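Local coordinates for malonyl CoA-acyl carrier protein transacylase (Mycobacterium tuberculosis, PDB 2QC3), which catalyses transfer of the malonyl group from malonyl-CoA to holo-acyl carrier protein, supplying malonyl-ACP for fatty acid biosynthesis, at residues 3-8 and 265-270; 87-92 and 221-226; 215-220 and 232-237. All blocks are in the same frame, centred on the assembly; numbering follows the deposited sequence.

Contact 1 of 3, residues 3-8 and 265-270; sequences IALLAP and AIVEFP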
# COMPACT_ATOMS: atom_id res chain seq x y z
N ILE A 3 -12.02 14.91 1.69
CA ILE A 3 -12.16 13.48 1.98
C ILE A 3 -10.83 12.77 1.73
O ILE A 3 -10.22 12.92 0.67
CB ILE A 3 -13.23 12.82 1.08
CG1 ILE A 3 -14.62 13.38 1.41
CG2 ILE A 3 -13.24 11.32 1.30
CD1 ILE A 3 -14.82 14.82 1.02
N ALA A 4 -10.37 12.01 2.72
CA ALA A 4 -9.11 11.29 2.58
C ALA A 4 -9.36 9.93 1.96
O ALA A 4 -10.15 9.14 2.47
CB ALA A 4 -8.44 11.12 3.94
N LEU A 5 -8.68 9.66 0.85
CA LEU A 5 -8.82 8.38 0.17
C LEU A 5 -7.53 7.60 0.44
O LEU A 5 -6.45 8.01 -0.00
CB LEU A 5 -9.03 8.59 -1.33
CG LEU A 5 -10.20 9.49 -1.76
CD1 LEU A 5 -10.33 9.45 -3.28
CD2 LEU A 5 -11.50 9.04 -1.11
N LEU A 6 -7.64 6.49 1.16
CA LEU A 6 -6.48 5.69 1.51
C LEU A 6 -6.45 4.33 0.83
O LEU A 6 -7.43 3.59 0.87
CB LEU A 6 -6.42 5.48 3.03
CG LEU A 6 -6.70 6.70 3.91
CD1 LEU A 6 -6.53 6.33 5.38
CD2 LEU A 6 -5.77 7.84 3.54
N ALA A 7 -5.32 4.02 0.20
CA ALA A 7 -5.16 2.75 -0.51
C ALA A 7 -4.26 1.82 0.30
O ALA A 7 -3.11 2.14 0.59
CB ALA A 7 -4.56 2.99 -1.90
N PRO A 8 -4.78 0.63 0.67
CA PRO A 8 -4.05 -0.36 1.45
C PRO A 8 -2.88 -1.04 0.74
O PRO A 8 -2.82 -1.07 -0.49
CB PRO A 8 -5.14 -1.36 1.84
CG PRO A 8 -6.04 -1.34 0.63
CD PRO A 8 -6.14 0.15 0.35
N ALA A 265 -13.44 13.48 6.39
CA ALA A 265 -13.90 12.11 6.28
C ALA A 265 -12.78 11.23 5.74
O ALA A 265 -11.96 11.68 4.94
CB ALA A 265 -15.12 12.04 5.38
N ILE A 266 -12.75 9.98 6.18
CA ILE A 266 -11.73 9.04 5.73
C ILE A 266 -12.36 7.86 5.01
O ILE A 266 -13.28 7.22 5.52
CB ILE A 266 -10.93 8.45 6.91
CG1 ILE A 266 -10.31 9.57 7.75
CG2 ILE A 266 -9.87 7.49 6.38
CD1 ILE A 266 -9.38 10.47 7.00
N VAL A 267 -11.85 7.56 3.82
CA VAL A 267 -12.35 6.43 3.07
C VAL A 267 -11.17 5.52 2.75
O VAL A 267 -10.19 5.95 2.14
CB VAL A 267 -13.01 6.87 1.73
CG1 VAL A 267 -13.55 5.64 1.00
CG2 VAL A 267 -14.12 7.87 2.00
N GLU A 268 -11.26 4.27 3.20
CA GLU A 268 -10.20 3.31 2.93
C GLU A 268 -10.75 2.35 1.90
O GLU A 268 -11.84 1.80 2.07
CB GLU A 268 -9.78 2.56 4.20
CG GLU A 268 -8.92 1.32 3.93
CD GLU A 268 -8.19 0.79 5.16
OE1 GLU A 268 -8.69 0.96 6.29
OE2 GLU A 268 -7.11 0.20 4.99
N PHE A 269 -10.00 2.18 0.82
CA PHE A 269 -10.40 1.30 -0.26
C PHE A 269 -10.05 -0.15 0.06
O PHE A 269 -9.22 -0.43 0.93
CB PHE A 269 -9.71 1.72 -1.55
CG PHE A 269 -10.27 2.97 -2.15
CD1 PHE A 269 -10.09 4.20 -1.53
CD2 PHE A 269 -10.99 2.92 -3.34
CE1 PHE A 269 -10.63 5.35 -2.07
CE2 PHE A 269 -11.52 4.08 -3.89
CZ PHE A 269 -11.34 5.29 -3.26
N PRO A 270 -10.71 -1.11 -0.62
CA PRO A 270 -10.43 -2.53 -0.39
C PRO A 270 -9.13 -2.97 -1.06
O PRO A 270 -8.66 -2.33 -1.99
CB PRO A 270 -11.66 -3.22 -0.99
CG PRO A 270 -12.05 -2.29 -2.09
CD PRO A 270 -11.94 -0.94 -1.42
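Ile3 begins the pairing with Ala265 in parallel register; its CG2 meets Val267 CG2 at 3.6 Å, a branch that chi1 (-66°) sets anti to the backbone N. Ala4 is bonded at both ends: its N donates to Ala265 O (2.8 Å), and its O accepts from Val267 N (2.7 Å). Its CB presses on Ile266 CD1 at 3.3 Å, tighter than ordinary carbon contact. Leu5 shares a face with Ile3 and Val267: its CD2 lies alongside Val267 CB, and its CB approaches CE1 of the Phe269 ring obliquely (3.7 Å). Leu6 N bonds to Val267 O and Leu6 O receives Phe269 N (2.9 Å, 172° at the hydrogen); the same oxygen sits at the edge of the Phe269 ring, while Leu6 CD1 rests on Ile266 CG2. Past the strand end, Pro8 CD abuts Phe269 O (3.2 Å). The carboxylate of Glu268 is held by Ser276 and the backbone N of Gly273. Three nearly straight backbone bonds thus pair central strand 2-7 with its inner neighbour 263-268, and Phe269 N adds a fourth just past the strand end; hydrocarbon contacts line both faces, the buried Glu268 carboxylate being the polar exception.

Contact 2 of 3, residues 87-92 and 221-226; sequences IVAGHS and TLLSNR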
# COMPACT_ATOMS: atom_id res chain seq x y z
N ILE A 87 -7.81 14.14 -0.81
CA ILE A 87 -6.37 14.09 -0.57
C ILE A 87 -6.15 12.58 -0.65
O ILE A 87 -6.86 11.81 -0.01
CB ILE A 87 -6.01 14.67 0.82
CG1 ILE A 87 -4.51 14.99 0.89
CG2 ILE A 87 -6.42 13.71 1.93
CD1 ILE A 87 -3.61 13.84 0.60
N VAL A 88 -5.20 12.15 -1.48
CA VAL A 88 -4.94 10.72 -1.67
C VAL A 88 -3.64 10.25 -1.05
O VAL A 88 -2.64 10.96 -1.04
CB VAL A 88 -4.91 10.37 -3.18
CG1 VAL A 88 -4.99 8.87 -3.39
CG2 VAL A 88 -6.05 11.07 -3.90
N ALA A 89 -3.66 9.02 -0.53
CA ALA A 89 -2.47 8.43 0.08
C ALA A 89 -2.59 6.91 0.09
O ALA A 89 -3.68 6.37 0.30
CB ALA A 89 -2.28 8.95 1.50
N GLY A 90 -1.47 6.23 -0.14
CA GLY A 90 -1.48 4.78 -0.12
C GLY A 90 -0.31 4.27 0.70
O GLY A 90 0.68 4.94 0.89
N HIS A 91 -0.45 3.05 1.21
CA HIS A 91 0.60 2.45 2.00
C HIS A 91 1.33 1.39 1.20
O HIS A 91 0.72 0.45 0.71
CB HIS A 91 0.02 1.88 3.31
CG HIS A 91 1.05 1.21 4.18
ND1 HIS A 91 1.39 1.69 5.43
CD2 HIS A 91 1.85 0.14 3.96
CE1 HIS A 91 2.37 0.95 5.94
NE2 HIS A 91 2.67 0.01 5.07
N SER A 92 2.65 1.57 1.06
CA SER A 92 3.51 0.62 0.36
C SER A 92 3.07 0.35 -1.08
O SER A 92 3.05 1.27 -1.88
CB SER A 92 3.56 -0.70 1.15
OG SER A 92 4.12 -0.52 2.44
N THR A 221 -4.34 16.19 -4.45
CA THR A 221 -3.21 16.21 -3.54
C THR A 221 -2.82 14.75 -3.30
O THR A 221 -3.60 13.97 -2.76
CB THR A 221 -3.59 16.85 -2.19
OG1 THR A 221 -4.15 18.15 -2.43
CG2 THR A 221 -2.36 16.99 -1.30
N LEU A 222 -1.61 14.40 -3.72
CA LEU A 222 -1.12 13.04 -3.58
C LEU A 222 0.09 13.00 -2.65
O LEU A 222 1.13 13.60 -2.95
CB LEU A 222 -0.73 12.49 -4.96
CG LEU A 222 -0.17 11.07 -5.11
CD1 LEU A 222 -1.23 10.02 -4.72
CD2 LEU A 222 0.25 10.86 -6.54
N LEU A 223 -0.06 12.31 -1.53
CA LEU A 223 1.02 12.19 -0.55
C LEU A 223 1.93 11.01 -0.88
O LEU A 223 1.53 10.10 -1.61
CB LEU A 223 0.44 12.00 0.85
CG LEU A 223 -0.49 13.12 1.33
CD1 LEU A 223 -0.87 12.87 2.78
CD2 LEU A 223 0.22 14.46 1.18
N SER A 224 3.14 11.03 -0.34
CA SER A 224 4.11 9.98 -0.56
C SER A 224 4.61 9.39 0.75
O SER A 224 4.80 10.10 1.73
CB SER A 224 5.31 10.52 -1.36
OG SER A 224 6.32 9.53 -1.49
N ASN A 225 4.82 8.07 0.76
CA ASN A 225 5.32 7.34 1.92
C ASN A 225 6.73 7.79 2.26
O ASN A 225 7.24 7.54 3.35
CB ASN A 225 5.34 5.83 1.64
CG ASN A 225 3.97 5.21 1.64
OD1 ASN A 225 3.81 4.06 1.23
ND2 ASN A 225 2.96 5.94 2.11
N ARG A 226 7.38 8.44 1.31
CA ARG A 226 8.75 8.92 1.50
C ARG A 226 8.86 9.83 2.72
O ARG A 226 9.70 9.62 3.61
CB ARG A 226 9.20 9.70 0.27
CG ARG A 226 10.60 10.27 0.39
CD ARG A 226 10.95 11.13 -0.81
NE ARG A 226 12.37 11.44 -0.83
CZ ARG A 226 12.94 12.33 -1.65
NH1 ARG A 226 12.20 13.01 -2.52
NH2 ARG A 226 14.25 12.53 -1.60
O HOH W 1 0.80 7.44 -1.16
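Asn225 sets its flat carboxamide across the backbone of Gly90 to Ser92, using both its nitrogen and its oxygen. ND2 donates to Gly90 O at 2.8 Å, a bent bond (138° at the hydrogen) whose acceptor is tilted 24° from the amide plane. OD1 accepts from Ser92 N, also at 2.8 Å, with the donor in the carbonyl plane. With CB pointing toward 87-92 and CG on the backbone-N side, anti to the carbonyl carbon, the carboxamide is carried to the backbone of Gly90 and Ser92. Val249 and Cys254 touch this side chain from outside the two segments, and Glu95 takes its backbone N. His91 directs its CB away from 221-226, and its ring NE2 makes a weak hydrogen bond to Asn156.

Gly90 and Ser92 belong to a GxSxG sequence, consistent with a nucleophile elbow at the end of strand 86-90. Ser92 has a positive phi (57°), the strained backbone expected of such a turn, and by similarity it is the active-site serine, with His195 beside it. Asn225 therefore grips the backbone on both sides of His91, just where the chain leaves the strand for the elbow.

Farther back the two segments run roughly parallel. Val88 N donates to Thr221 O (2.7 Å), and Leu223 N returns a bond to Val88 O (3.0 Å). After Leu223 the direct backbone pairing gives way to a water that accepts from Gly90 N and lies 2.8 Å from Leu223 O, to which it can donate. On the face of Ile87, CD1 meets Leu223 CG at 3.3 Å, a tight contact in which the two side chains cross at about a right angle, and helix 251-260 touches both. On the other face Leu222 CD1 lies 4.0 Å from Val88 CB, where helix 94-101 packs on both side chains.

Contact 3 of 3, residues 215-220 and 232-237; sequences TADPTA and TSAAAA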
# COMPACT_ATOMS: atom_id res chain seq x y z
N THR A 215 2.45 9.08 -17.97
CA THR A 215 2.03 9.70 -16.72
C THR A 215 1.43 11.09 -16.92
O THR A 215 1.46 11.66 -18.01
CB THR A 215 3.21 9.84 -15.75
OG1 THR A 215 4.20 10.71 -16.31
CG2 THR A 215 3.83 8.47 -15.47
N ALA A 216 0.87 11.63 -15.84
CA ALA A 216 0.27 12.96 -15.85
C ALA A 216 0.41 13.54 -14.46
O ALA A 216 0.54 12.80 -13.48
CB ALA A 216 -1.19 12.87 -16.25
N ASP A 217 0.40 14.87 -14.36
CA ASP A 217 0.50 15.51 -13.05
C ASP A 217 -0.73 15.08 -12.28
O ASP A 217 -1.80 14.91 -12.85
CB ASP A 217 0.54 17.03 -13.21
CG ASP A 217 1.91 17.53 -13.67
OD1 ASP A 217 2.01 18.71 -14.08
OD2 ASP A 217 2.88 16.75 -13.62
N PRO A 218 -0.60 14.87 -10.96
CA PRO A 218 -1.75 14.45 -10.17
C PRO A 218 -2.91 15.43 -10.21
O PRO A 218 -2.72 16.65 -10.19
CB PRO A 218 -1.17 14.29 -8.76
CG PRO A 218 -0.02 15.24 -8.75
CD PRO A 218 0.59 15.03 -10.11
N THR A 219 -4.13 14.89 -10.29
CA THR A 219 -5.33 15.71 -10.33
C THR A 219 -5.80 16.02 -8.92
O THR A 219 -6.77 16.75 -8.72
CB THR A 219 -6.47 14.99 -11.08
OG1 THR A 219 -6.85 13.81 -10.37
CG2 THR A 219 -6.02 14.60 -12.48
N ALA A 220 -5.11 15.46 -7.93
CA ALA A 220 -5.47 15.69 -6.54
C ALA A 220 -4.22 15.70 -5.68
O ALA A 220 -3.15 15.29 -6.13
CB ALA A 220 -6.42 14.60 -6.06
N THR A 232 3.84 16.85 -6.38
CA THR A 232 3.06 17.70 -7.27
C THR A 232 3.23 17.54 -8.77
O THR A 232 2.46 18.11 -9.54
CB THR A 232 3.31 19.17 -6.91
OG1 THR A 232 4.70 19.46 -7.10
CG2 THR A 232 2.94 19.42 -5.45
N SER A 233 4.23 16.78 -9.19
CA SER A 233 4.45 16.58 -10.62
C SER A 233 4.57 15.10 -10.94
O SER A 233 5.00 14.30 -10.10
CB SER A 233 5.72 17.30 -11.09
OG SER A 233 6.88 16.68 -10.58
N ALA A 234 4.20 14.74 -12.17
CA ALA A 234 4.28 13.36 -12.62
C ALA A 234 5.68 12.79 -12.37
O ALA A 234 5.83 11.72 -11.80
CB ALA A 234 3.95 13.28 -14.11
N ALA A 235 6.69 13.54 -12.81
CA ALA A 235 8.07 13.11 -12.66
C ALA A 235 8.46 12.92 -11.20
O ALA A 235 9.07 11.91 -10.84
CB ALA A 235 9.01 14.12 -13.33
N ALA A 236 8.13 13.90 -10.36
CA ALA A 236 8.47 13.81 -8.95
C ALA A 236 7.79 12.59 -8.34
O ALA A 236 8.41 11.82 -7.60
CB ALA A 236 8.04 15.08 -8.21
N ALA A 237 6.51 12.41 -8.64
CA ALA A 237 5.76 11.28 -8.11
C ALA A 237 6.36 9.94 -8.53
O ALA A 237 6.57 9.06 -7.70
CB ALA A 237 4.31 11.36 -8.57
O HOH W 2 3.25 20.59 -11.61
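The first turn of helix 234-243 is the element engaged here, and the loop 215-220, which leads into strand 221-222, packs against it. Asp217 supplies the single direct hydrogen bond of the contact: Ala234 N donates to Asp217 OD2 at 2.8 Å, with 165° at the hydrogen. The donor reaches the carboxylate oxygen on its anti side, 21° out of the carboxylate plane. The first torsion of Asp217 places CG beside its own backbone N, and the carboxylate turns back toward the start of the helix. The same OD2 lies 3.4 Å from Ser233 CA.

Ser233 is the N-cap residue. Its OG accepts from Ala236 N at 3.1 Å, brought there by a chi1 of 70°, which lodges the hydroxyl between backbone N and carbonyl carbon. Ala237 N follows with a bond to Ser233 O, the start of regular helical pairing. Two early helix N-H groups thus have side-chain acceptors, one from each segment, and the negative charge of Asp217 would probably be favoured by the partial positive charge at this end of the helix.

Around that polar centre the fit is made by small groups. Ala234 points its CB toward the loop and touches Thr215 OG1 at 3.4 Å and Ala216 O at 3.5 Å. Pro218 lays CD against Thr232 O (3.6 Å). Beyond these, a water links Asp217 OD1 to Thr232 O by two weak bonds. Away from the annotated sites, at the protein surface, the arrangement is that of a helix N-terminus with Ser233 as N-cap, supplemented by an aspartate from a preceding loop.

From the N terminus, strand 2-7 comes first in the chain and pairs with 263-268; contact 1 therefore closes the longest loop, and contacts 2 and 3 are both nested inside it. Contact 2 joins 87-92 to 221-226, carrying the parallel sheet outward to its edge strand. Contact 3 is a short closure, with 11 residues between 215-220 and 232-237, and it crosses contact 2 because their segments alternate along the chain. Contacts 1 and 2 meet through neighbouring strands, where Ala7 N probably bonds to Ala89 O. Contact 3 adds the start of helix 234-243, at the surface, and touches contact 2 lightly, Val88 CG2 to Ala220 CB at 4.2 Å.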